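Local coordinates for protein phenyl-3-pyruvate decarboxylase (Azospirillum brasilense, PDB 2NXW) that catalyses the thiamine diphosphate- and magnesium-dependent decarboxylation of indole-3-pyruvate to indole-3-acetaldehyde, a step of auxin biosynthesis, at residues A[112-117]-A[179-184]; A[149-154]-A[165-170]; A[251-256]-A[266-271]. One frame throughout, in Å; residues are numbered along the deposited sequence.

Interaction 1 (A[112-117]-A[179-184])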
ATOM      1  N   PRO A 112     -20.129  12.328 -14.116  1.00 13.94           N
ATOM      2  CA  PRO A 112     -19.116  12.181 -15.163  1.00 14.00           C
ATOM      3  C   PRO A 112     -18.471  13.443 -15.700  1.00 14.34           C
ATOM      4  O   PRO A 112     -18.875  13.973 -16.745  1.00 16.24           O
ATOM      5  CB  PRO A 112     -19.863  11.404 -16.240  1.00 15.08           C
ATOM      6  CG  PRO A 112     -21.211  12.015 -16.186  1.00 14.15           C
ATOM      7  CD  PRO A 112     -21.483  12.130 -14.670  1.00 14.21           C
ATOM      8  N   VAL A 113     -17.467  13.919 -14.978  1.00 12.95           N
ATOM      9  CA  VAL A 113     -16.728  15.092 -15.401  1.00 12.45           C
ATOM     10  C   VAL A 113     -15.554  14.621 -16.240  1.00 13.70           C
ATOM     11  O   VAL A 113     -14.760  13.784 -15.801  1.00 14.09           O
ATOM     12  CB  VAL A 113     -16.178  15.904 -14.196  1.00 12.03           C
ATOM     13  CG1 VAL A 113     -15.232  16.994 -14.689  1.00 14.64           C
ATOM     14  CG2 VAL A 113     -17.341  16.525 -13.413  1.00 15.79           C
ATOM     15  N   VAL A 114     -15.470  15.135 -17.460  1.00 13.22           N
ATOM     16  CA  VAL A 114     -14.368  14.799 -18.351  1.00 13.74           C
ATOM     17  C   VAL A 114     -13.281  15.844 -18.127  1.00 12.19           C
ATOM     18  O   VAL A 114     -13.452  17.021 -18.459  1.00 13.28           O
ATOM     19  CB  VAL A 114     -14.812  14.833 -19.834  1.00 14.49           C
ATOM     20  CG1 VAL A 114     -13.624  14.531 -20.742  1.00 14.76           C
ATOM     21  CG2 VAL A 114     -15.934  13.823 -20.066  1.00 14.93           C
ATOM     22  N   VAL A 115     -12.177  15.420 -17.527  1.00 12.78           N
ATOM     23  CA  VAL A 115     -11.057  16.310 -17.267  1.00 12.14           C
ATOM     24  C   VAL A 115     -10.131  16.260 -18.472  1.00 12.92           C
ATOM     25  O   VAL A 115      -9.714  15.175 -18.885  1.00 14.18           O
ATOM     26  CB  VAL A 115     -10.272  15.846 -16.028  1.00 13.05           C
ATOM     27  CG1 VAL A 115      -9.038  16.739 -15.807  1.00 13.31           C
ATOM     28  CG2 VAL A 115     -11.189  15.874 -14.811  1.00 13.39           C
ATOM     29  N   ILE A 116      -9.830  17.425 -19.036  1.00 12.94           N
ATOM     30  CA  ILE A 116      -8.940  17.512 -20.191  1.00 13.49           C
ATOM     31  C   ILE A 116      -7.775  18.397 -19.787  1.00 13.47           C
ATOM     32  O   ILE A 116      -7.953  19.589 -19.541  1.00 13.48           O
ATOM     33  CB  ILE A 116      -9.634  18.169 -21.408  1.00 13.85           C
ATOM     34  CG1 ILE A 116     -10.930  17.431 -21.731  1.00 14.42           C
ATOM     35  CG2 ILE A 116      -8.688  18.140 -22.626  1.00 14.13           C
ATOM     36  CD1 ILE A 116     -11.739  18.095 -22.830  1.00 14.83           C
ATOM     37  N   SER A 117      -6.582  17.820 -19.700  1.00 13.48           N
ATOM     38  CA  SER A 117      -5.410  18.603 -19.333  1.00 13.56           C
ATOM     39  C   SER A 117      -4.431  18.760 -20.473  1.00 14.92           C
ATOM     40  O   SER A 117      -4.176  17.815 -21.219  1.00 15.54           O
ATOM     41  CB  SER A 117      -4.647  17.954 -18.169  1.00 14.13           C
ATOM     42  OG  SER A 117      -3.492  18.713 -17.828  1.00 15.29           O
ATOM     43  N   VAL A 179     -13.477  11.045 -15.857  1.00 11.79           N
ATOM     44  CA  VAL A 179     -12.415  10.425 -16.643  1.00 13.16           C
ATOM     45  C   VAL A 179     -11.356  11.488 -16.915  1.00 13.77           C
ATOM     46  O   VAL A 179     -11.609  12.696 -16.770  1.00 13.71           O
ATOM     47  CB  VAL A 179     -12.937   9.837 -17.975  1.00 12.06           C
ATOM     48  CG1 VAL A 179     -13.819   8.634 -17.692  1.00 13.22           C
ATOM     49  CG2 VAL A 179     -13.700  10.904 -18.768  1.00 14.23           C
ATOM     50  N   TYR A 180     -10.172  11.039 -17.324  1.00 13.60           N
ATOM     51  CA  TYR A 180      -9.040  11.919 -17.556  1.00 13.15           C
ATOM     52  C   TYR A 180      -8.412  11.784 -18.945  1.00 14.09           C
ATOM     53  O   TYR A 180      -8.071  10.682 -19.372  1.00 15.52           O
ATOM     54  CB  TYR A 180      -7.978  11.611 -16.489  1.00 14.25           C
ATOM     55  CG  TYR A 180      -6.704  12.414 -16.602  1.00 13.84           C
ATOM     56  CD1 TYR A 180      -6.698  13.777 -16.342  1.00 15.33           C
ATOM     57  CD2 TYR A 180      -5.493  11.800 -16.955  1.00 14.98           C
ATOM     58  CE1 TYR A 180      -5.532  14.519 -16.423  1.00 16.40           C
ATOM     59  CE2 TYR A 180      -4.319  12.535 -17.040  1.00 15.81           C
ATOM     60  CZ  TYR A 180      -4.343  13.894 -16.776  1.00 16.50           C
ATOM     61  OH  TYR A 180      -3.183  14.627 -16.887  1.00 17.77           O
ATOM     62  N   LEU A 181      -8.266  12.911 -19.638  1.00 14.23           N
ATOM     63  CA  LEU A 181      -7.649  12.933 -20.960  1.00 14.57           C
ATOM     64  C   LEU A 181      -6.508  13.933 -20.916  1.00 15.46           C
ATOM     65  O   LEU A 181      -6.704  15.093 -20.558  1.00 16.86           O
ATOM     66  CB  LEU A 181      -8.658  13.353 -22.037  1.00 15.62           C
ATOM     67  CG  LEU A 181      -9.781  12.346 -22.302  1.00 15.99           C
ATOM     68  CD1 LEU A 181     -10.804  12.939 -23.275  1.00 17.27           C
ATOM     69  CD2 LEU A 181      -9.181  11.054 -22.878  1.00 16.70           C
ATOM     70  N   GLU A 182      -5.312  13.479 -21.281  1.00 15.80           N
ATOM     71  CA  GLU A 182      -4.117  14.310 -21.279  1.00 16.14           C
ATOM     72  C   GLU A 182      -3.731  14.510 -22.745  1.00 17.45           C
ATOM     73  O   GLU A 182      -3.560  13.538 -23.481  1.00 18.70           O
ATOM     74  CB  GLU A 182      -3.028  13.564 -20.496  1.00 19.30           C
ATOM     75  CG  GLU A 182      -1.763  14.320 -20.199  1.00 22.85           C
ATOM     76  CD  GLU A 182      -0.862  13.524 -19.276  1.00 21.41           C
ATOM     77  OE1 GLU A 182      -1.143  13.468 -18.056  1.00 21.63           O
ATOM     78  OE2 GLU A 182       0.121  12.937 -19.772  1.00 26.11           O
ATOM     79  N   ILE A 183      -3.611  15.762 -23.172  1.00 16.34           N
ATOM     80  CA  ILE A 183      -3.290  16.060 -24.565  1.00 17.75           C
ATOM     81  C   ILE A 183      -1.997  16.853 -24.754  1.00 18.50           C
ATOM     82  O   ILE A 183      -1.943  18.046 -24.450  1.00 17.89           O
ATOM     83  CB  ILE A 183      -4.436  16.863 -25.237  1.00 17.45           C
ATOM     84  CG1 ILE A 183      -5.778  16.157 -25.013  1.00 19.85           C
ATOM     85  CG2 ILE A 183      -4.162  17.011 -26.732  1.00 19.23           C
ATOM     86  CD1 ILE A 183      -6.967  16.889 -25.617  1.00 21.40           C
ATOM     87  N   PRO A 184      -0.926  16.195 -25.246  1.00 18.06           N
ATOM     88  CA  PRO A 184       0.351  16.884 -25.473  1.00 18.59           C
ATOM     89  C   PRO A 184       0.039  18.077 -26.391  1.00 19.43           C
ATOM     90  O   PRO A 184      -0.720  17.939 -27.349  1.00 18.80           O
ATOM     91  CB  PRO A 184       1.193  15.814 -26.166  1.00 18.75           C
ATOM     92  CG  PRO A 184       0.685  14.538 -25.547  1.00 18.28           C
ATOM     93  CD  PRO A 184      -0.816  14.752 -25.537  1.00 18.33           C
TER

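Interaction 2 (A[149-154]-A[165-170])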
ATOM      1  N   THR A 149     -10.468   8.745 -11.107  1.00 14.01           N
ATOM      2  CA  THR A 149     -11.218   8.641 -12.358  1.00 14.30           C
ATOM      3  C   THR A 149     -11.388   7.171 -12.715  1.00 15.45           C
ATOM      4  O   THR A 149     -10.620   6.327 -12.245  1.00 16.73           O
ATOM      5  CB  THR A 149     -10.497   9.353 -13.531  1.00 13.25           C
ATOM      6  OG1 THR A 149      -9.156   8.856 -13.646  1.00 13.69           O
ATOM      7  CG2 THR A 149     -10.458  10.857 -13.307  1.00 13.30           C
ATOM      8  N   VAL A 150     -12.390   6.861 -13.541  1.00 15.99           N
ATOM      9  CA  VAL A 150     -12.636   5.472 -13.935  1.00 16.77           C
ATOM     10  C   VAL A 150     -11.903   5.029 -15.190  1.00 16.72           C
ATOM     11  O   VAL A 150     -11.837   3.839 -15.479  1.00 18.67           O
ATOM     12  CB  VAL A 150     -14.149   5.180 -14.110  1.00 17.06           C
ATOM     13  CG1 VAL A 150     -14.830   5.319 -12.774  1.00 21.71           C
ATOM     14  CG2 VAL A 150     -14.775   6.097 -15.152  1.00 17.94           C
ATOM     15  N   ALA A 151     -11.358   5.980 -15.934  1.00 15.85           N
ATOM     16  CA  ALA A 151     -10.615   5.671 -17.144  1.00 15.52           C
ATOM     17  C   ALA A 151      -9.746   6.866 -17.470  1.00 15.16           C
ATOM     18  O   ALA A 151     -10.101   8.003 -17.141  1.00 14.74           O
ATOM     19  CB  ALA A 151     -11.574   5.381 -18.297  1.00 17.58           C
ATOM     20  N   GLN A 152      -8.618   6.610 -18.122  1.00 16.06           N
ATOM     21  CA  GLN A 152      -7.692   7.666 -18.491  1.00 16.98           C
ATOM     22  C   GLN A 152      -7.059   7.365 -19.836  1.00 16.96           C
ATOM     23  O   GLN A 152      -6.975   6.206 -20.252  1.00 19.01           O
ATOM     24  CB  GLN A 152      -6.539   7.769 -17.487  1.00 16.19           C
ATOM     25  CG  GLN A 152      -6.890   7.765 -16.005  1.00 16.09           C
ATOM     26  CD  GLN A 152      -7.206   6.378 -15.482  1.00 16.57           C
ATOM     27  OE1 GLN A 152      -6.544   5.394 -15.848  1.00 17.67           O
ATOM     28  NE2 GLN A 152      -8.207   6.287 -14.612  1.00 15.31           N
ATOM     29  N   ALA A 153      -6.597   8.412 -20.508  1.00 16.49           N
ATOM     30  CA  ALA A 153      -5.887   8.224 -21.758  1.00 16.44           C
ATOM     31  C   ALA A 153      -4.997   9.415 -22.039  1.00 16.89           C
ATOM     32  O   ALA A 153      -5.352  10.555 -21.746  1.00 16.03           O
ATOM     33  CB  ALA A 153      -6.864   8.018 -22.921  1.00 18.33           C
ATOM     34  N   ARG A 154      -3.812   9.135 -22.567  1.00 18.26           N
ATOM     35  CA  ARG A 154      -2.898  10.178 -22.984  1.00 17.99           C
ATOM     36  C   ARG A 154      -3.042  10.125 -24.501  1.00 19.03           C
ATOM     37  O   ARG A 154      -2.720   9.111 -25.121  1.00 19.76           O
ATOM     38  CB  ARG A 154      -1.456   9.863 -22.582  1.00 21.24           C
ATOM     39  CG  ARG A 154      -0.480  10.870 -23.165  1.00 23.77           C
ATOM     40  CD  ARG A 154       0.960  10.634 -22.744  1.00 28.54           C
ATOM     41  NE  ARG A 154       1.843  11.552 -23.459  1.00 31.95           N
ATOM     42  CZ  ARG A 154       3.138  11.703 -23.211  1.00 35.05           C
ATOM     43  NH1 ARG A 154       3.719  10.989 -22.253  1.00 37.55           N
ATOM     44  NH2 ARG A 154       3.852  12.572 -23.922  1.00 35.98           N
ATOM     45  N   ILE A 165     -10.527   8.058 -27.265  1.00 17.14           N
ATOM     46  CA  ILE A 165     -11.557   8.997 -26.826  1.00 16.19           C
ATOM     47  C   ILE A 165     -12.881   8.249 -26.630  1.00 16.79           C
ATOM     48  O   ILE A 165     -13.553   8.398 -25.609  1.00 16.78           O
ATOM     49  CB  ILE A 165     -11.746  10.127 -27.857  1.00 15.43           C
ATOM     50  CG1 ILE A 165     -10.512  11.024 -27.853  1.00 15.70           C
ATOM     51  CG2 ILE A 165     -12.998  10.947 -27.544  1.00 15.06           C
ATOM     52  CD1 ILE A 165     -10.481  12.017 -28.994  1.00 15.00           C
ATOM     53  N   ALA A 166     -13.267   7.432 -27.605  1.00 15.86           N
ATOM     54  CA  ALA A 166     -14.517   6.695 -27.482  1.00 15.66           C
ATOM     55  C   ALA A 166     -14.484   5.771 -26.268  1.00 15.74           C
ATOM     56  O   ALA A 166     -15.481   5.636 -25.554  1.00 17.12           O
ATOM     57  CB  ALA A 166     -14.782   5.879 -28.759  1.00 16.14           C
ATOM     58  N   ARG A 167     -13.340   5.139 -26.024  1.00 15.91           N
ATOM     59  CA  ARG A 167     -13.226   4.236 -24.884  1.00 15.48           C
ATOM     60  C   ARG A 167     -13.377   4.986 -23.556  1.00 15.02           C
ATOM     61  O   ARG A 167     -14.136   4.576 -22.676  1.00 15.83           O
ATOM     62  CB  ARG A 167     -11.873   3.513 -24.894  1.00 16.77           C
ATOM     63  CG  ARG A 167     -11.634   2.648 -23.650  1.00 17.69           C
ATOM     64  CD  ARG A 167     -10.255   1.989 -23.647  1.00 18.47           C
ATOM     65  NE  ARG A 167      -9.146   2.931 -23.493  1.00 19.52           N
ATOM     66  CZ  ARG A 167      -8.814   3.523 -22.348  1.00 18.84           C
ATOM     67  NH1 ARG A 167      -9.508   3.272 -21.249  1.00 20.22           N
ATOM     68  NH2 ARG A 167      -7.777   4.349 -22.303  1.00 20.82           N
ATOM     69  N   VAL A 168     -12.652   6.086 -23.426  1.00 16.26           N
ATOM     70  CA  VAL A 168     -12.693   6.858 -22.194  1.00 15.33           C
ATOM     71  C   VAL A 168     -14.034   7.548 -21.959  1.00 16.26           C
ATOM     72  O   VAL A 168     -14.563   7.498 -20.840  1.00 14.95           O
ATOM     73  CB  VAL A 168     -11.536   7.867 -22.168  1.00 15.16           C
ATOM     74  CG1 VAL A 168     -11.642   8.778 -20.941  1.00 16.21           C
ATOM     75  CG2 VAL A 168     -10.209   7.106 -22.118  1.00 16.90           C
ATOM     76  N   LEU A 169     -14.590   8.190 -22.985  1.00 15.54           N
ATOM     77  CA  LEU A 169     -15.879   8.842 -22.804  1.00 16.32           C
ATOM     78  C   LEU A 169     -16.940   7.779 -22.560  1.00 16.95           C
ATOM     79  O   LEU A 169     -17.901   8.005 -21.823  1.00 17.55           O
ATOM     80  CB  LEU A 169     -16.250   9.688 -24.020  1.00 15.25           C
ATOM     81  CG  LEU A 169     -15.286  10.829 -24.336  1.00 14.73           C
ATOM     82  CD1 LEU A 169     -15.902  11.702 -25.416  1.00 16.10           C
ATOM     83  CD2 LEU A 169     -15.008  11.655 -23.066  1.00 15.21           C
ATOM     84  N   GLY A 170     -16.756   6.610 -23.176  1.00 16.64           N
ATOM     85  CA  GLY A 170     -17.700   5.526 -22.998  1.00 17.36           C
ATOM     86  C   GLY A 170     -17.695   5.028 -21.569  1.00 16.38           C
ATOM     87  O   GLY A 170     -18.740   4.652 -21.037  1.00 16.31           O
TER
HETATM   88  O   HOH W   1      -8.299   3.710 -18.661  1.00 19.75           O

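Interaction 3 (A[251-256]-A[266-271])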
ATOM      1  N   VAL A 251     -44.367  -2.256  -3.448  1.00 17.46           N
ATOM      2  CA  VAL A 251     -43.760  -2.104  -2.128  1.00 17.53           C
ATOM      3  C   VAL A 251     -43.517  -0.628  -1.835  1.00 16.72           C
ATOM      4  O   VAL A 251     -43.506   0.195  -2.746  1.00 17.45           O
ATOM      5  CB  VAL A 251     -42.412  -2.876  -2.017  1.00 17.32           C
ATOM      6  CG1 VAL A 251     -42.626  -4.344  -2.376  1.00 17.89           C
ATOM      7  CG2 VAL A 251     -41.364  -2.260  -2.935  1.00 17.07           C
ATOM      8  N   PRO A 252     -43.353  -0.269  -0.550  1.00 16.23           N
ATOM      9  CA  PRO A 252     -43.110   1.130  -0.175  1.00 16.51           C
ATOM     10  C   PRO A 252     -41.898   1.699  -0.901  1.00 15.77           C
ATOM     11  O   PRO A 252     -40.887   1.013  -1.072  1.00 16.81           O
ATOM     12  CB  PRO A 252     -42.888   1.044   1.331  1.00 17.85           C
ATOM     13  CG  PRO A 252     -43.811  -0.069   1.728  1.00 17.18           C
ATOM     14  CD  PRO A 252     -43.556  -1.103   0.649  1.00 16.78           C
ATOM     15  N   VAL A 253     -42.015   2.956  -1.320  1.00 15.11           N
ATOM     16  CA  VAL A 253     -40.959   3.640  -2.055  1.00 15.61           C
ATOM     17  C   VAL A 253     -40.343   4.765  -1.235  1.00 15.21           C
ATOM     18  O   VAL A 253     -41.058   5.530  -0.583  1.00 16.49           O
ATOM     19  CB  VAL A 253     -41.527   4.245  -3.349  1.00 15.19           C
ATOM     20  CG1 VAL A 253     -40.429   4.943  -4.136  1.00 15.53           C
ATOM     21  CG2 VAL A 253     -42.170   3.149  -4.190  1.00 16.65           C
ATOM     22  N   VAL A 254     -39.020   4.866  -1.289  1.00 14.94           N
ATOM     23  CA  VAL A 254     -38.271   5.909  -0.585  1.00 14.89           C
ATOM     24  C   VAL A 254     -37.114   6.338  -1.491  1.00 15.65           C
ATOM     25  O   VAL A 254     -36.671   5.571  -2.340  1.00 16.07           O
ATOM     26  CB  VAL A 254     -37.688   5.362   0.751  1.00 15.19           C
ATOM     27  CG1 VAL A 254     -36.820   6.410   1.439  1.00 19.01           C
ATOM     28  CG2 VAL A 254     -38.818   4.932   1.668  1.00 17.17           C
ATOM     29  N   THR A 255     -36.634   7.568  -1.356  1.00 15.08           N
ATOM     30  CA  THR A 255     -35.491   7.978  -2.169  1.00 15.36           C
ATOM     31  C   THR A 255     -34.305   8.257  -1.272  1.00 15.22           C
ATOM     32  O   THR A 255     -34.473   8.488  -0.076  1.00 15.51           O
ATOM     33  CB  THR A 255     -35.750   9.280  -2.980  1.00 17.02           C
ATOM     34  OG1 THR A 255     -36.167  10.323  -2.090  1.00 23.72           O
ATOM     35  CG2 THR A 255     -36.809   9.062  -4.036  1.00 19.22           C
ATOM     36  N   THR A 256     -33.107   8.180  -1.837  1.00 14.11           N
ATOM     37  CA  THR A 256     -31.906   8.541  -1.093  1.00 14.86           C
ATOM     38  C   THR A 256     -31.751  10.039  -1.351  1.00 16.19           C
ATOM     39  O   THR A 256     -32.499  10.616  -2.143  1.00 16.19           O
ATOM     40  CB  THR A 256     -30.651   7.855  -1.637  1.00 14.46           C
ATOM     41  OG1 THR A 256     -30.523   8.147  -3.035  1.00 15.36           O
ATOM     42  CG2 THR A 256     -30.719   6.354  -1.394  1.00 15.30           C
ATOM     43  N   ALA A 266     -45.230  10.330  -9.893  1.00 18.99           N
ATOM     44  CA  ALA A 266     -45.620   8.943 -10.148  1.00 17.57           C
ATOM     45  C   ALA A 266     -46.837   8.456  -9.359  1.00 17.41           C
ATOM     46  O   ALA A 266     -47.215   9.039  -8.348  1.00 17.89           O
ATOM     47  CB  ALA A 266     -44.434   8.028  -9.852  1.00 17.24           C
ATOM     48  N   PRO A 267     -47.457   7.359  -9.821  1.00 17.44           N
ATOM     49  CA  PRO A 267     -48.630   6.785  -9.150  1.00 17.71           C
ATOM     50  C   PRO A 267     -48.267   6.302  -7.746  1.00 17.24           C
ATOM     51  O   PRO A 267     -49.113   6.274  -6.854  1.00 17.95           O
ATOM     52  CB  PRO A 267     -49.034   5.639 -10.074  1.00 18.15           C
ATOM     53  CG  PRO A 267     -48.580   6.102 -11.417  1.00 20.02           C
ATOM     54  CD  PRO A 267     -47.231   6.714 -11.127  1.00 18.41           C
ATOM     55  N   THR A 268     -47.012   5.888  -7.562  1.00 17.71           N
ATOM     56  CA  THR A 268     -46.532   5.454  -6.249  1.00 19.17           C
ATOM     57  C   THR A 268     -45.263   6.254  -5.961  1.00 18.82           C
ATOM     58  O   THR A 268     -44.140   5.773  -6.140  1.00 19.73           O
ATOM     59  CB  THR A 268     -46.243   3.922  -6.203  1.00 19.22           C
ATOM     60  OG1 THR A 268     -45.195   3.584  -7.123  1.00 20.06           O
ATOM     61  CG2 THR A 268     -47.500   3.139  -6.568  1.00 20.06           C
ATOM     62  N   PRO A 269     -45.430   7.512  -5.521  1.00 18.14           N
ATOM     63  CA  PRO A 269     -44.320   8.412  -5.208  1.00 18.25           C
ATOM     64  C   PRO A 269     -43.610   8.055  -3.910  1.00 17.99           C
ATOM     65  O   PRO A 269     -44.132   7.307  -3.089  1.00 18.24           O
ATOM     66  CB  PRO A 269     -45.003   9.776  -5.149  1.00 17.97           C
ATOM     67  CG  PRO A 269     -46.323   9.437  -4.530  1.00 18.09           C
ATOM     68  CD  PRO A 269     -46.728   8.169  -5.258  1.00 18.44           C
ATOM     69  N   PRO A 270     -42.393   8.576  -3.717  1.00 18.43           N
ATOM     70  CA  PRO A 270     -41.643   8.285  -2.494  1.00 18.31           C
ATOM     71  C   PRO A 270     -42.375   8.789  -1.253  1.00 18.52           C
ATOM     72  O   PRO A 270     -42.998   9.850  -1.282  1.00 19.74           O
ATOM     73  CB  PRO A 270     -40.329   9.028  -2.717  1.00 18.40           C
ATOM     74  CG  PRO A 270     -40.165   8.996  -4.199  1.00 19.19           C
ATOM     75  CD  PRO A 270     -41.564   9.333  -4.672  1.00 18.62           C
ATOM     76  N   LEU A 271     -42.304   8.016  -0.172  1.00 18.08           N
ATOM     77  CA  LEU A 271     -42.922   8.392   1.095  1.00 17.97           C
ATOM     78  C   LEU A 271     -42.105   9.522   1.699  1.00 19.20           C
ATOM     79  O   LEU A 271     -42.594  10.287   2.534  1.00 20.96           O
ATOM     80  CB  LEU A 271     -42.922   7.202   2.057  1.00 19.41           C
ATOM     81  CG  LEU A 271     -43.762   5.994   1.649  1.00 20.44           C
ATOM     82  CD1 LEU A 271     -43.347   4.778   2.461  1.00 22.72           C
ATOM     83  CD2 LEU A 271     -45.239   6.309   1.853  1.00 22.50           C
TER

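Interaction 1 (A[112-117]-A[179-184])
The ring of Y180 meets V115 with its edge: CG1 of V115 lies near the ring plane, 3.8 Å from CD1 of Y180. S117 CB approaches the far end of the ring obliquely, 3.9 Å from Y180 OH. With CG of Y180 anti to the backbone N (chi1 178°), the ring reaches along its own strand to E182, where the hydroxyl gives a hydrogen bond of 2.6 Å from OH to OE1, in the ring plane and on the anti lone pair of the carboxylate. F145 stacks on this ring, and Q141 bonds to both Y180 OH and S117 OG. A phenylalanine here would probably leave E182 OE1 and Q141 without their shared hydroxyl partner.

On the face of V114 and V179 the contacts are aliphatic: CG2 of V114 and CG2 of V179 lie side by side at 3.9 Å. Near the far end CG2 of I116 meets CD1 of I183 at 3.7 Å. Five backbone hydrogen bonds join the parallel strands, from V179 N to V113 O at one end to I183 N to S117 O (2.9 Å) at the other.

Both are interior strands of the parallel sheet of the N-terminal thiamine diphosphate-binding domain. Strand 86-90 flanks 113-117 and strand 152-154 flanks 179-184, while helices 161-175 and 23-33 cover the face of V114, I116, V179 and L181.

Interaction 2 (A[149-154]-A[165-170])
R167 and V168, consecutive on their helix, meet segment 149-154 in different ways: the arginine reaches the backbone of Q152, the valine packs on A151 and A153. V168 points at the strand, and its two methyls divide the work. CG2 sits 3.6 Å from CB of A153, a close apolar contact, while CG1 faces A151 more loosely, 4.3 Å from its CB.

R167 leaves its backbone pointing neither at the strand nor away from it. Its chain is extended as far as CD and then bends at chi3 (68°), and this bend, with the turn at the last torsion, brings the guanidinium to the strand. NH2 gives a hydrogen bond to Q152 O at 2.9 Å, with an N-H...O angle of 158°. The acceptor lies in the guanidinium plane, at its edge, but the donor stands out of the plane of the Q152 carbonyl. CG2 of V168 covers one face of the same guanidinium, offset toward its rim, and the methyls of A151 and A153 approach it obliquely. A water accepts from R167 NH1 at 2.9 Å and from Q152 N at 3.0 Å, so the arginine grips both polar groups of the Q152 backbone, one directly and one through water. A salt bridge from NH2 to E164 further fixes the guanidinium and probably balances its charge.

The Q152 side chain leaves its backbone on the side away from the helix; NE2 bonds to T149 OG1 at 2.9 Å, and OE1 accepts a bond from K160 of the second subunit.

The strand and helix run nearly antiparallel, at 155°, as the first two elements of the beta-alpha-beta unit 152-154, 161-175, 179-184. Strand 179-184 lies beside 152-154 and touches V168 through V179, while I165 and L169 face helix 23-33.

Interaction 3 (A[251-256]-A[266-271])
A single backbone hydrogen bond and a small apolar cluster join the edge strand 253-255 of the central domain to the loop that follows it, where P270 and L271 fold back against V253 and T255. L271 N donates to V253 O over 2.8 Å, almost straight at hydrogen (171°) though tilted 27° from the carbonyl plane. The same oxygen receives a CA-H...O contact from P270 CA at 3.4 Å, so two consecutive residues of the loop converge on one carbonyl.

V253 points at the loop. Its CG1, anti to the backbone N (chi1 -179°), comes within 3.9 Å of P270 CA and also faces the proline ring, whereas CG2 lies 3.8 Å from T268 O. That carbonyl oxygen is buried by the contact and has no polar partner in the model. The tightest packing is between T255 CG2 and P270 CG, at 3.4 Å closer than usual van der Waals contact. T255 OG1 turns to a different partner, the hydroxyl of T273. At the more open end, L271 CD1 rests 3.9 Å from P252 CB.

On its other flank the strand bonds to strand 225-229, and T255 continues the backbone pairing with the loop at G272 and Y274. Helix 239-249 packs against V253 and T268, and helix 281-288 against V254 and L271. The arrangement is a loop turned back along the edge of the outermost strand of this chain's mixed sheet, in the central domain of a thiamine diphosphate-dependent decarboxylase.

From the N terminus, segment 112-117 comes first, and its partner 179-184 follows only after 61 intervening residues, so interaction 1 closes a long loop. Interaction 2 forms wholly within that loop and closes a short one of its own, of ten residues between 149-154 and 165-170. The two touch directly: strand 179-184, which follows helix 161-175 in the chain, pairs with 113-119 on one side and with 152-154 on the other, joining sheet and helix in one domain. Interaction 3 opens later, in series with both, and closes a short loop at the edge of the central domain's sheet. Its centre is about 37 Å from that of interaction 1, across the chain's centre.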